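Local coordinates for protein alpha-1,6-mannanase (Bacteroides thetaiotaomicron, PDB 4V1S) that probably hydrolyses alpha-1,6-mannosidic linkages in mannan, as a family GH76 glycoside hydrolase of a gut symbiont, at residues R140-G146 and F174-G178; P197-T202 and L247-V253; I271-L275 and Q289-L294; F317-D321 and Y382-R386. All coordinates share one frame; numbering follows the deposited sequence.

Contact 1 of 4, residues R140-G146 and F174-G178; sequences RFYDENG and FSLSG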
loop_
_atom_site.group_PDB
_atom_site.type_symbol
_atom_site.label_atom_id
_atom_site.label_comp_id
_atom_site.label_asym_id
_atom_site.label_seq_id
_atom_site.Cartn_x
_atom_site.Cartn_y
_atom_site.Cartn_z
ATOM N N ARG A 140 11.951 -9.247 -10.294
ATOM C CA ARG A 140 11.836 -8.156 -9.305
ATOM C C ARG A 140 11.217 -6.895 -9.877
ATOM O O ARG A 140 11.390 -6.611 -11.079
ATOM C CB ARG A 140 13.179 -7.852 -8.661
ATOM C CG ARG A 140 13.840 -9.078 -8.040
ATOM C CD ARG A 140 15.006 -8.736 -7.155
ATOM N NE ARG A 140 16.136 -8.216 -7.939
ATOM C CZ ARG A 140 17.353 -8.007 -7.437
ATOM N NH1 ARG A 140 17.612 -8.276 -6.176
ATOM N NH2 ARG A 140 18.336 -7.559 -8.206
ATOM N N PHE A 141 10.445 -6.219 -9.014
ATOM C CA PHE A 141 9.620 -5.059 -9.348
ATOM C C PHE A 141 9.939 -3.911 -8.435
ATOM O O PHE A 141 10.007 -4.077 -7.223
ATOM C CB PHE A 141 8.136 -5.447 -9.240
ATOM C CG PHE A 141 7.746 -6.505 -10.244
ATOM C CD1 PHE A 141 8.069 -7.855 -10.012
ATOM C CD2 PHE A 141 7.138 -6.165 -11.420
ATOM C CE1 PHE A 141 7.728 -8.833 -10.919
ATOM C CE2 PHE A 141 6.823 -7.148 -12.357
ATOM C CZ PHE A 141 7.141 -8.469 -12.107
ATOM N N TYR A 142 10.131 -2.738 -9.025
ATOM C CA TYR A 142 10.553 -1.597 -8.233
ATOM C C TYR A 142 9.390 -1.136 -7.346
ATOM O O TYR A 142 9.632 -0.686 -6.233
ATOM C CB TYR A 142 11.119 -0.475 -9.118
ATOM C CG TYR A 142 12.339 -0.915 -9.896
ATOM C CD1 TYR A 142 13.556 -1.087 -9.265
ATOM C CD2 TYR A 142 12.270 -1.213 -11.254
ATOM C CE1 TYR A 142 14.688 -1.511 -9.973
ATOM C CE2 TYR A 142 13.400 -1.641 -11.952
ATOM C CZ TYR A 142 14.609 -1.777 -11.298
ATOM O OH TYR A 142 15.751 -2.188 -11.966
ATOM N N ASP A 143 8.151 -1.286 -7.816
ATOM C CA ASP A 143 7.002 -0.936 -6.996
ATOM C C ASP A 143 6.829 -1.864 -5.789
ATOM O O ASP A 143 6.656 -1.385 -4.673
ATOM C CB ASP A 143 5.702 -0.778 -7.800
ATOM C CG ASP A 143 5.265 -2.049 -8.502
ATOM O OD1 ASP A 143 6.105 -2.943 -8.728
ATOM O OD2 ASP A 143 4.066 -2.155 -8.865
ATOM N N GLU A 144 6.938 -3.178 -6.007
ATOM C CA GLU A 144 6.766 -4.134 -4.912
ATOM C C GLU A 144 7.747 -3.809 -3.781
ATOM O O GLU A 144 7.405 -3.908 -2.600
ATOM C CB GLU A 144 6.980 -5.580 -5.374
ATOM C CG GLU A 144 5.875 -6.092 -6.258
ATOM C CD GLU A 144 6.103 -7.499 -6.786
ATOM O OE1 GLU A 144 7.223 -8.038 -6.638
ATOM O OE2 GLU A 144 5.141 -8.050 -7.421
ATOM N N ASN A 145 8.968 -3.437 -4.158
ATOM C CA ASN A 145 9.968 -3.075 -3.161
ATOM C C ASN A 145 9.595 -1.837 -2.355
ATOM O O ASN A 145 9.876 -1.778 -1.156
ATOM C CB ASN A 145 11.391 -2.994 -3.770
ATOM C CG ASN A 145 12.017 -4.378 -3.841
ATOM O OD1 ASN A 145 12.736 -4.783 -2.944
ATOM N ND2 ASN A 145 11.645 -5.147 -4.858
ATOM N N GLY A 146 8.963 -0.861 -3.005
ATOM C CA GLY A 146 8.477 0.343 -2.334
ATOM C C GLY A 146 7.298 0.107 -1.421
ATOM O O GLY A 146 7.274 0.574 -0.287
ATOM N N PHE A 174 16.702 -0.721 -3.522
ATOM C CA PHE A 174 16.339 -1.388 -4.740
ATOM C C PHE A 174 15.435 -0.523 -5.594
ATOM O O PHE A 174 15.674 -0.350 -6.795
ATOM C CB PHE A 174 15.744 -2.775 -4.513
ATOM C CG PHE A 174 15.490 -3.514 -5.805
ATOM C CD1 PHE A 174 16.543 -4.041 -6.515
ATOM C CD2 PHE A 174 14.236 -3.546 -6.382
ATOM C CE1 PHE A 174 16.333 -4.640 -7.749
ATOM C CE2 PHE A 174 14.018 -4.144 -7.599
ATOM C CZ PHE A 174 15.068 -4.701 -8.286
ATOM N N SER A 175 14.377 0.001 -5.004
ATOM C CA SER A 175 13.452 0.874 -5.770
ATOM C C SER A 175 14.228 2.052 -6.395
ATOM O O SER A 175 13.998 2.445 -7.550
ATOM C CB SER A 175 12.325 1.390 -4.888
ATOM O OG SER A 175 11.509 0.347 -4.402
ATOM N N LEU A 176 15.126 2.647 -5.608
ATOM C CA LEU A 176 15.868 3.807 -6.113
ATOM C C LEU A 176 16.851 3.451 -7.235
ATOM O O LEU A 176 17.210 4.326 -8.061
ATOM C CB LEU A 176 16.610 4.522 -4.975
ATOM C CG LEU A 176 15.724 5.333 -4.047
ATOM C CD1 LEU A 176 16.484 5.683 -2.772
ATOM C CD2 LEU A 176 15.156 6.597 -4.691
ATOM N N SER A 177 17.231 2.168 -7.320
ATOM C CA SER A 177 18.128 1.736 -8.378
ATOM C C SER A 177 17.344 1.674 -9.706
ATOM O O SER A 177 17.951 1.562 -10.778
ATOM C CB SER A 177 18.764 0.369 -8.097
ATOM O OG SER A 177 17.857 -0.731 -8.276
ATOM N N GLY A 178 16.005 1.758 -9.650
ATOM C CA GLY A 178 15.211 1.762 -10.894
ATOM C C GLY A 178 15.029 3.156 -11.487
ATOM O O GLY A 178 14.399 3.306 -12.522
HETATM O O HOH W 1 18.082 -1.726 -10.794
#
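Phe174 presses its ring against the start of helix 142-159 and the residues just before it, meeting Arg140, Tyr142 and Asn145. The ring swings toward this helix because CG points away from Phe174's own backbone N (chi1 -175°). Tyr142 lies almost parallel to it, with ring planes 15° apart, but the two are slid so far that they barely overlap; the nearest ring atoms are Tyr142 CD1 and Phe174 CE2, 3.5 Å apart. Phe174 CE1 sits over one face of the Arg140 guanidinium, near its rim, with CZ of Arg140 3.5 Å away, while NE of that arginine is salt-bridged to Glu191. Asn145 brings ND2 obliquely to within 3.4 Å of Phe174 CD2. Its amide cannot turn freely: ND2 donates to Phe141 O, and OD1 takes the backbone N-H of Tyr127. Phe141 O is gripped from opposite faces of its plane by the backbone N and ND2 of Asn145. Packing is tight here and also beneath Tyr142, where Gly178 CA stands 3.6 Å from the ring centroid in a CH-pi contact that leaves no room for a side chain. Ser175 OG donates to Tyr142 O across 2.8 Å. The far end is looser and wetter: a water bonded to Tyr142 OH at 2.6 Å donates to Ser177 OG at 2.7 Å, and Ser177 is exposed. The first turn of one helix thus packs on the last turn of the next, as in an antiparallel helical hairpin of the (alpha/alpha)6 barrel of family GH76.

Contact 2 of 4, residues P197-T202 and L247-V253; sequences PVQKNT and LWDAKMV. With GOL (glycerol), chain C.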
loop_
_atom_site.group_PDB
_atom_site.type_symbol
_atom_site.label_atom_id
_atom_site.label_comp_id
_atom_site.label_asym_id
_atom_site.label_seq_id
_atom_site.Cartn_x
_atom_site.Cartn_y
_atom_site.Cartn_z
ATOM N N PRO A 197 5.758 -3.636 -22.415
ATOM C CA PRO A 197 6.701 -2.676 -22.982
ATOM C C PRO A 197 7.446 -1.908 -21.881
ATOM O O PRO A 197 6.888 -1.659 -20.804
ATOM C CB PRO A 197 5.815 -1.738 -23.820
ATOM C CG PRO A 197 4.422 -1.955 -23.350
ATOM C CD PRO A 197 4.346 -3.280 -22.666
ATOM N N VAL A 198 8.690 -1.544 -22.159
ATOM C CA VAL A 198 9.504 -0.820 -21.191
ATOM C C VAL A 198 8.790 0.508 -20.868
ATOM O O VAL A 198 8.417 1.278 -21.753
ATOM C CB VAL A 198 10.938 -0.568 -21.704
ATOM C CG1 VAL A 198 11.760 0.214 -20.682
ATOM C CG2 VAL A 198 11.637 -1.880 -22.013
ATOM N N GLN A 199 8.631 0.779 -19.581
ATOM C CA GLN A 199 7.824 1.905 -19.138
ATOM C C GLN A 199 8.211 2.321 -17.735
ATOM O O GLN A 199 8.781 1.525 -16.973
ATOM C CB GLN A 199 6.333 1.546 -19.203
ATOM C CG GLN A 199 5.961 0.331 -18.366
ATOM C CD GLN A 199 4.566 -0.143 -18.640
ATOM O OE1 GLN A 199 4.300 -0.863 -19.629
ATOM N NE2 GLN A 199 3.651 0.262 -17.786
ATOM N N LYS A 200 7.889 3.575 -17.422
ATOM C CA LYS A 200 8.056 4.149 -16.089
ATOM C C LYS A 200 6.686 4.542 -15.560
ATOM O O LYS A 200 5.845 5.043 -16.290
ATOM C CB LYS A 200 9.036 5.339 -16.101
ATOM C CG LYS A 200 10.436 4.907 -16.492
ATOM C CD LYS A 200 11.445 6.006 -16.281
ATOM C CE LYS A 200 12.876 5.474 -16.365
ATOM N NZ LYS A 200 13.861 6.494 -15.893
ATOM N N ASN A 201 6.472 4.288 -14.278
ATOM C CA ASN A 201 5.118 4.146 -13.719
ATOM C C ASN A 201 4.905 5.018 -12.479
ATOM O O ASN A 201 5.781 5.146 -11.618
ATOM C CB ASN A 201 4.848 2.658 -13.370
ATOM C CG ASN A 201 4.888 1.771 -14.591
ATOM O OD1 ASN A 201 3.868 1.179 -14.995
ATOM N ND2 ASN A 201 6.048 1.705 -15.213
ATOM N N THR A 202 3.737 5.644 -12.426
ATOM C CA THR A 202 3.379 6.469 -11.317
ATOM C C THR A 202 3.505 5.713 -10.002
ATOM O O THR A 202 4.021 6.268 -9.046
ATOM C CB THR A 202 1.949 6.999 -11.479
ATOM O OG1 THR A 202 1.871 7.735 -12.700
ATOM C CG2 THR A 202 1.583 7.883 -10.301
ATOM N N LEU A 247 -3.749 11.245 -11.435
ATOM C CA LEU A 247 -2.502 10.712 -11.991
ATOM C C LEU A 247 -2.768 9.705 -13.092
ATOM O O LEU A 247 -3.553 8.764 -12.917
ATOM C CB LEU A 247 -1.673 10.011 -10.899
ATOM C CG LEU A 247 -0.868 10.838 -9.891
ATOM C CD1 LEU A 247 0.272 11.623 -10.538
ATOM C CD2 LEU A 247 -1.746 11.766 -9.067
ATOM N N TRP A 248 -2.083 9.899 -14.216
ATOM C CA TRP A 248 -2.027 8.887 -15.258
ATOM C C TRP A 248 -1.190 7.701 -14.753
ATOM O O TRP A 248 -0.585 7.766 -13.698
ATOM C CB TRP A 248 -1.454 9.478 -16.557
ATOM C CG TRP A 248 -2.339 10.549 -17.140
ATOM C CD1 TRP A 248 -3.685 10.483 -17.297
ATOM C CD2 TRP A 248 -1.941 11.832 -17.653
ATOM N NE1 TRP A 248 -4.159 11.641 -17.869
ATOM C CE2 TRP A 248 -3.109 12.490 -18.079
ATOM C CE3 TRP A 248 -0.714 12.497 -17.774
ATOM C CZ2 TRP A 248 -3.087 13.777 -18.658
ATOM C CZ3 TRP A 248 -0.688 13.766 -18.319
ATOM C CH2 TRP A 248 -1.866 14.403 -18.747
ATOM N N ASP A 249 -1.195 6.608 -15.498
ATOM C CA ASP A 249 -0.595 5.354 -15.032
ATOM C C ASP A 249 0.901 5.209 -15.311
ATOM O O ASP A 249 1.655 4.800 -14.438
ATOM C CB ASP A 249 -1.313 4.136 -15.622
ATOM C CG ASP A 249 -0.964 2.861 -14.885
ATOM O OD1 ASP A 249 -1.232 2.819 -13.693
ATOM O OD2 ASP A 249 -0.435 1.913 -15.493
ATOM N N ALA A 250 1.332 5.539 -16.526
ATOM C CA ALA A 250 2.690 5.209 -16.941
ATOM C C ALA A 250 3.054 5.963 -18.201
ATOM O O ALA A 250 2.179 6.450 -18.917
ATOM C CB ALA A 250 2.814 3.720 -17.184
ATOM N N LYS A 251 4.354 6.057 -18.445
ATOM C CA LYS A 251 4.891 6.660 -19.659
ATOM C C LYS A 251 5.804 5.628 -20.329
ATOM O O LYS A 251 6.669 5.045 -19.686
ATOM C CB LYS A 251 5.639 7.948 -19.343
ATOM C CG LYS A 251 6.051 8.751 -20.556
ATOM C CD LYS A 251 6.507 10.122 -20.112
ATOM C CE LYS A 251 7.042 10.973 -21.235
ATOM N NZ LYS A 251 5.955 11.795 -21.781
ATOM N N MET A 252 5.559 5.398 -21.622
ATOM C CA MET A 252 6.285 4.392 -22.402
ATOM C C MET A 252 7.642 4.926 -22.820
ATOM O O MET A 252 7.771 6.055 -23.277
ATOM C CB MET A 252 5.507 4.000 -23.657
ATOM C CG MET A 252 4.106 3.470 -23.402
ATOM S SD MET A 252 4.077 2.005 -22.345
ATOM C CE MET A 252 3.235 2.640 -20.906
ATOM N N VAL A 253 8.666 4.109 -22.647
ATOM C CA VAL A 253 10.019 4.543 -22.969
ATOM C C VAL A 253 10.254 4.698 -24.475
ATOM O O VAL A 253 10.956 5.616 -24.901
ATOM C CB VAL A 253 11.043 3.589 -22.330
ATOM C CG1 VAL A 253 12.428 3.755 -22.934
ATOM C CG2 VAL A 253 11.074 3.808 -20.827
HETATM C C1 GOL C . 1.444 -1.539 -13.846
HETATM O O1 GOL C . 0.723 -2.718 -13.470
HETATM C C2 GOL C . 0.989 -0.349 -13.001
HETATM O O2 GOL C . 1.453 0.859 -13.611
HETATM C C3 GOL C . -0.537 -0.355 -12.881
HETATM O O3 GOL C . -1.010 0.747 -12.089
HETATM O O HOH W 2 0.787 0.863 -17.789
#
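An antiparallel strand pair within a small sheet joins Gln199-Asn201 to Ala250-Met252, and a bound glycerol, probably from the crystallisation liquor, lies beside it. Lys200 and Lys251 form the hydrogen-bonded pair: Lys200 N reaches Lys251 O at 3.0 Å, and the return bond from Lys251 N to Lys200 O is 2.8 Å. Beyond the strand, Thr202 OG1 donates to Trp248 O over 2.7 Å. Gln199, Asn201, Ala250 and Met252 share one face. Gln199 runs alongside Met252, its CB 3.7 Å from Met252 CE, and carries NE2 to Asn201 OD1 at 2.9 Å; NE2 also donates to a water that in turn bonds Asp249 OD2. Glycerol O3 donates to Asp249 OD1 at 2.6 Å, while O2 lies 2.8 Å from Asn201 OD1 and also near Asp249 OD2, its one proton able to serve either. A leucine in place of Gln199 would probably leave Asn201 OD1 without its amide donor and break the water link to Asp249. On the other face Lys200 NZ forms a salt bridge with Asp180. The Asp249 carboxylate holds the glycerol, and Asp249 and Ala250 both pair with Asn259 on the next strand, the classic beta bulge of an antiparallel sheet.

Contact 3 of 4, residues I271-L275 and Q289-L294; sequences IRSWL and QAKATL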
loop_
_atom_site.group_PDB
_atom_site.type_symbol
_atom_site.label_atom_id
_atom_site.label_comp_id
_atom_site.label_asym_id
_atom_site.label_seq_id
_atom_site.Cartn_x
_atom_site.Cartn_y
_atom_site.Cartn_z
ATOM N N ILE A 271 -0.786 11.402 -2.677
ATOM C CA ILE A 271 -1.338 12.198 -1.588
ATOM C C ILE A 271 -0.538 11.926 -0.294
ATOM O O ILE A 271 -0.107 12.860 0.395
ATOM C CB ILE A 271 -2.844 11.927 -1.401
ATOM C CG1 ILE A 271 -3.641 12.471 -2.575
ATOM C CG2 ILE A 271 -3.350 12.543 -0.098
ATOM C CD1 ILE A 271 -5.001 11.778 -2.707
ATOM N N ARG A 272 -0.363 10.651 0.064
ATOM C CA ARG A 272 0.338 10.339 1.297
ATOM C C ARG A 272 1.762 10.922 1.264
ATOM O O ARG A 272 2.271 11.457 2.263
ATOM C CB ARG A 272 0.376 8.833 1.525
ATOM C CG ARG A 272 -0.988 8.199 1.658
ATOM C CD ARG A 272 -0.896 6.814 2.277
ATOM N NE ARG A 272 -0.597 6.986 3.690
ATOM C CZ ARG A 272 -0.060 6.092 4.501
ATOM N NH1 ARG A 272 0.265 4.874 4.077
ATOM N NH2 ARG A 272 0.144 6.433 5.775
ATOM N N SER A 273 2.412 10.809 0.107
ATOM C CA SER A 273 3.763 11.352 -0.072
ATOM C C SER A 273 3.775 12.859 0.107
ATOM O O SER A 273 4.612 13.395 0.843
ATOM C CB SER A 273 4.315 10.964 -1.443
ATOM O OG SER A 273 4.482 9.559 -1.558
ATOM N N TRP A 274 2.858 13.537 -0.575
ATOM C CA TRP A 274 2.801 14.982 -0.502
ATOM C C TRP A 274 2.554 15.488 0.905
ATOM O O TRP A 274 3.118 16.526 1.303
ATOM C CB TRP A 274 1.754 15.541 -1.450
ATOM C CG TRP A 274 2.072 15.404 -2.913
ATOM C CD1 TRP A 274 3.289 15.533 -3.518
ATOM C CD2 TRP A 274 1.121 15.141 -3.968
ATOM N NE1 TRP A 274 3.153 15.367 -4.875
ATOM C CE2 TRP A 274 1.839 15.125 -5.181
ATOM C CE3 TRP A 274 -0.258 14.909 -3.999
ATOM C CZ2 TRP A 274 1.220 14.905 -6.421
ATOM C CZ3 TRP A 274 -0.864 14.676 -5.213
ATOM C CH2 TRP A 274 -0.129 14.672 -6.417
ATOM N N LEU A 275 1.738 14.777 1.685
ATOM C CA LEU A 275 1.498 15.196 3.071
ATOM C C LEU A 275 2.778 15.117 3.876
ATOM O O LEU A 275 3.033 15.991 4.710
ATOM C CB LEU A 275 0.348 14.394 3.709
ATOM C CG LEU A 275 -1.035 14.676 3.089
ATOM C CD1 LEU A 275 -2.041 13.729 3.686
ATOM C CD2 LEU A 275 -1.478 16.124 3.291
ATOM N N GLN A 289 -1.648 20.569 -3.180
ATOM C CA GLN A 289 -1.695 19.508 -4.161
ATOM C C GLN A 289 -2.391 18.266 -3.598
ATOM O O GLN A 289 -3.257 17.669 -4.260
ATOM C CB GLN A 289 -0.292 19.167 -4.648
ATOM C CG GLN A 289 -0.282 18.126 -5.747
ATOM C CD GLN A 289 -0.958 18.611 -7.009
ATOM O OE1 GLN A 289 -0.476 19.542 -7.676
ATOM N NE2 GLN A 289 -2.091 17.999 -7.348
ATOM N N ALA A 290 -2.045 17.894 -2.375
ATOM C CA ALA A 290 -2.677 16.743 -1.714
ATOM C C ALA A 290 -4.191 16.941 -1.609
ATOM O O ALA A 290 -4.966 16.037 -1.922
ATOM C CB ALA A 290 -2.071 16.525 -0.349
ATOM N N LYS A 291 -4.609 18.139 -1.194
ATOM C CA LYS A 291 -6.027 18.415 -1.030
ATOM C C LYS A 291 -6.756 18.379 -2.372
ATOM O O LYS A 291 -7.854 17.856 -2.470
ATOM C CB LYS A 291 -6.236 19.761 -0.350
ATOM C CG LYS A 291 -5.922 19.753 1.129
ATOM C CD LYS A 291 -6.091 21.165 1.677
ATOM C CE LYS A 291 -5.767 21.256 3.142
ATOM N NZ LYS A 291 -5.948 22.661 3.617
ATOM N N ALA A 292 -6.134 18.938 -3.409
ATOM C CA ALA A 292 -6.756 18.952 -4.736
ATOM C C ALA A 292 -6.929 17.550 -5.311
ATOM O O ALA A 292 -8.000 17.198 -5.838
ATOM C CB ALA A 292 -5.961 19.825 -5.700
ATOM N N THR A 293 -5.862 16.755 -5.237
ATOM C CA THR A 293 -5.914 15.390 -5.725
ATOM C C THR A 293 -6.882 14.504 -4.903
ATOM O O THR A 293 -7.630 13.714 -5.483
ATOM C CB THR A 293 -4.513 14.793 -5.762
ATOM O OG1 THR A 293 -3.704 15.554 -6.670
ATOM C CG2 THR A 293 -4.504 13.312 -6.145
ATOM N N LEU A 294 -6.902 14.683 -3.593
ATOM C CA LEU A 294 -7.828 13.939 -2.746
ATOM C C LEU A 294 -9.304 14.303 -3.066
ATOM O O LEU A 294 -10.136 13.422 -3.195
ATOM C CB LEU A 294 -7.510 14.134 -1.281
ATOM C CG LEU A 294 -8.373 13.369 -0.316
ATOM C CD1 LEU A 294 -8.334 11.862 -0.504
ATOM C CD2 LEU A 294 -7.946 13.760 1.086
#
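Helices 264-281 and 284-301 form an antiparallel alpha-hairpin of the kind that builds an (alpha/alpha)6 barrel, and Ile271-Leu275 packs against Gln289-Leu294 within it. The short axes approach to 8.9 Å at 161°. Ala290 allows this closeness: its CA is 4.7 Å from Ile271 CA, and its methyl group, CB, rests 3.7 Å from Leu275 CD2. Trp274 fills the end of the interface where Gln289 and Thr293 bring their polar groups. Gln289 CG stands over the six-membered ring, 3.4 Å from its centroid and only 5° off the normal, a well-centred CH-pi contact. The glutamine chain then bends at chi2 (64°), which brings its amide back along its own helix and lets NE2 donate to Thr293 OG1, 3.0 Å away. That oxygen lies nearly in the amide plane, so the bond holds the amide's rotation; NE2 also bonds to Asn245 OD1. Thr293 OG1 approaches the indole obliquely, 3.3 Å from Trp274 CZ3, while its methyl, CG2, lies at the ring's edge. The hydroxyl is not left bare, for it bonds to Asn245 O. On the apolar side Ile271 and Thr293 slide past one another in opposite directions, and Ile271 CD1 reaches Leu294 CB at 3.7 Å. Outside the pair, Trp274 NE1 bonds to Asn232 OD1 and so ties the indole to helix 222-239. Helix 313-330 also packs on the pair, with Ser322 meeting Ile271, Asp325 meeting Leu275 and Met326 meeting Leu294; the hairpin thus touches helices that precede and follow it in the chain.

Contact 4 of 4, residues F317-D321 and Y382-R386; sequences FSIID and YMYMR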
loop_
_atom_site.group_PDB
_atom_site.type_symbol
_atom_site.label_atom_id
_atom_site.label_comp_id
_atom_site.label_asym_id
_atom_site.label_seq_id
_atom_site.Cartn_x
_atom_site.Cartn_y
_atom_site.Cartn_z
ATOM N N PHE A 317 -8.021 1.226 -1.117
ATOM C CA PHE A 317 -7.636 1.346 0.298
ATOM C C PHE A 317 -6.739 2.552 0.494
ATOM O O PHE A 317 -6.705 3.153 1.610
ATOM C CB PHE A 317 -6.939 0.062 0.799
ATOM C CG PHE A 317 -5.501 0.035 0.422
ATOM C CD1 PHE A 317 -5.090 -0.268 -0.842
ATOM C CD2 PHE A 317 -4.586 0.614 1.296
ATOM C CE1 PHE A 317 -3.760 -0.128 -1.201
ATOM C CE2 PHE A 317 -3.250 0.730 0.960
ATOM C CZ PHE A 317 -2.854 0.379 -0.309
ATOM N N SER A 318 -5.995 2.932 -0.566
ATOM C CA SER A 318 -5.060 4.078 -0.448
ATOM C C SER A 318 -5.781 5.409 -0.232
ATOM O O SER A 318 -5.223 6.326 0.376
ATOM C CB SER A 318 -4.115 4.179 -1.646
ATOM O OG SER A 318 -4.805 4.444 -2.838
ATOM N N ILE A 319 -7.022 5.507 -0.705
ATOM C CA ILE A 319 -7.819 6.713 -0.452
ATOM C C ILE A 319 -8.195 6.753 1.033
ATOM O O ILE A 319 -8.156 7.818 1.675
ATOM C CB ILE A 319 -9.063 6.767 -1.354
ATOM C CG1 ILE A 319 -8.637 6.808 -2.836
ATOM C CG2 ILE A 319 -9.962 7.947 -0.979
ATOM C CD1 ILE A 319 -7.584 7.842 -3.193
ATOM N N ILE A 320 -8.526 5.585 1.601
ATOM C CA ILE A 320 -8.841 5.520 3.030
ATOM C C ILE A 320 -7.613 5.865 3.868
ATOM O O ILE A 320 -7.714 6.654 4.827
ATOM C CB ILE A 320 -9.421 4.152 3.417
ATOM C CG1 ILE A 320 -10.654 3.818 2.568
ATOM C CG2 ILE A 320 -9.752 4.127 4.906
ATOM C CD1 ILE A 320 -11.316 2.478 2.898
ATOM N N ASP A 321 -6.435 5.354 3.495
ATOM C CA ASP A 321 -5.222 5.725 4.226
ATOM C C ASP A 321 -4.925 7.237 4.089
ATOM O O ASP A 321 -4.393 7.838 5.029
ATOM C CB ASP A 321 -3.989 4.919 3.739
ATOM C CG ASP A 321 -3.757 3.660 4.545
ATOM O OD1 ASP A 321 -4.355 3.562 5.639
ATOM O OD2 ASP A 321 -2.963 2.802 4.093
ATOM N N TYR A 382 -6.459 -5.270 6.746
ATOM C CA TYR A 382 -5.661 -4.084 7.011
ATOM C C TYR A 382 -6.547 -2.872 7.342
ATOM O O TYR A 382 -6.338 -2.194 8.358
ATOM C CB TYR A 382 -4.737 -3.818 5.832
ATOM C CG TYR A 382 -4.024 -2.491 5.847
ATOM C CD1 TYR A 382 -3.340 -2.068 6.965
ATOM C CD2 TYR A 382 -3.994 -1.678 4.714
ATOM C CE1 TYR A 382 -2.668 -0.828 6.985
ATOM C CE2 TYR A 382 -3.356 -0.452 4.718
ATOM C CZ TYR A 382 -2.676 -0.021 5.847
ATOM O OH TYR A 382 -2.063 1.203 5.823
ATOM N N MET A 383 -7.589 -2.661 6.543
ATOM C CA MET A 383 -8.539 -1.580 6.826
ATOM C C MET A 383 -9.204 -1.731 8.186
ATOM O O MET A 383 -9.354 -0.754 8.935
ATOM C CB MET A 383 -9.586 -1.508 5.756
ATOM C CG MET A 383 -9.052 -1.018 4.429
ATOM S SD MET A 383 -8.448 0.681 4.394
ATOM C CE MET A 383 -6.716 0.471 4.728
ATOM N N TYR A 384 -9.553 -2.958 8.538
ATOM C CA TYR A 384 -10.188 -3.152 9.848
ATOM C C TYR A 384 -9.257 -2.812 10.991
ATOM O O TYR A 384 -9.691 -2.253 11.993
ATOM C CB TYR A 384 -10.771 -4.566 10.018
ATOM C CG TYR A 384 -11.869 -4.930 9.061
ATOM C CD1 TYR A 384 -12.815 -3.993 8.646
ATOM C CD2 TYR A 384 -11.963 -6.226 8.552
ATOM C CE1 TYR A 384 -13.780 -4.329 7.707
ATOM C CE2 TYR A 384 -12.989 -6.607 7.670
ATOM C CZ TYR A 384 -13.890 -5.636 7.254
ATOM O OH TYR A 384 -14.883 -5.972 6.377
ATOM N N MET A 385 -7.985 -3.186 10.876
ATOM C CA MET A 385 -7.043 -2.893 11.922
ATOM C C MET A 385 -6.800 -1.371 12.014
ATOM O O MET A 385 -6.660 -0.812 13.113
ATOM C CB MET A 385 -5.736 -3.649 11.714
ATOM C CG MET A 385 -4.803 -3.586 12.909
ATOM S SD MET A 385 -5.376 -4.444 14.352
ATOM C CE MET A 385 -4.743 -6.088 14.045
ATOM N N ARG A 386 -6.717 -0.713 10.857
ATOM C CA ARG A 386 -6.605 0.745 10.844
ATOM C C ARG A 386 -7.769 1.429 11.556
ATOM O O ARG A 386 -7.589 2.333 12.388
ATOM C CB ARG A 386 -6.492 1.273 9.433
ATOM C CG ARG A 386 -5.213 0.866 8.730
ATOM C CD ARG A 386 -4.044 1.685 9.205
ATOM N NE ARG A 386 -3.929 2.910 8.454
ATOM C CZ ARG A 386 -3.405 4.048 8.872
ATOM N NH1 ARG A 386 -2.967 4.165 10.094
ATOM N NH2 ARG A 386 -3.306 5.071 8.027
#
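Asp321 holds out its carboxylate to two residues of helix 374-394, one for each oxygen. Tyr382 comes from the opposite direction, its ring turned 74° from the carboxylate plane, and its OH donates to Asp321 OD2 on the syn side at 2.5 Å. Arg386 crosses Asp321 at about a right angle and grips OD1 side-on, with NE at 2.9 Å and NH2 at 3.0 Å from that one oxygen. OD1 lies at the edge of the guanidinium, in its plane, and both nitrogens reach it from the same face of the carboxylate. Bends at chi2 and chi3 fold the arginine chain so that this edge faces Asp321. The apolar part lies alongside. Phe317 CD2 meets the edge of the Tyr382 ring, 3.8 Å from CE2, and Met383 lays SD against Ile320 CD1 at 3.7 Å while its CE sits at the edge of the Phe317 ring. With the two short axes 11.2 Å apart and only 13° from parallel, long side chains do the bridging. An asparagine at Asp321 would probably leave Arg386 without its negative mate on this side and weaken the grip on Tyr382 OH. Arg386 NH1 also has a salt bridge to Glu93, so the guanidinium links three helices; three donated bonds to a buried carboxylate are likely to favour its charged form.

Contacts 1, 3 and 4 are buried helix pairs, whereas contact 2 is a partly buried strand ladder some 19 Å from the chain's centre. Contact 4 lies deepest, its centre about 9 Å from that of the chain, and is the one with a salt bridge between its two segments. Contacts 1 and 3 join successive antiparallel helices, contact 1 through rings, a guanidinium, an amide and one serine bond, contact 3 through an indole face and aliphatic groups. Backbone bonding dominates contact 2. Contacts 3 and 4 touch: Leu294 CD1 comes 4.3 Å from Ile319 CG2, and Arg272 makes a long, weak ion pair with Asp321. Contacts 2 and 3 meet where Leu247 CD2 packs 4.3 Å from Trp274 CH2. Contact 1 touches none of the others.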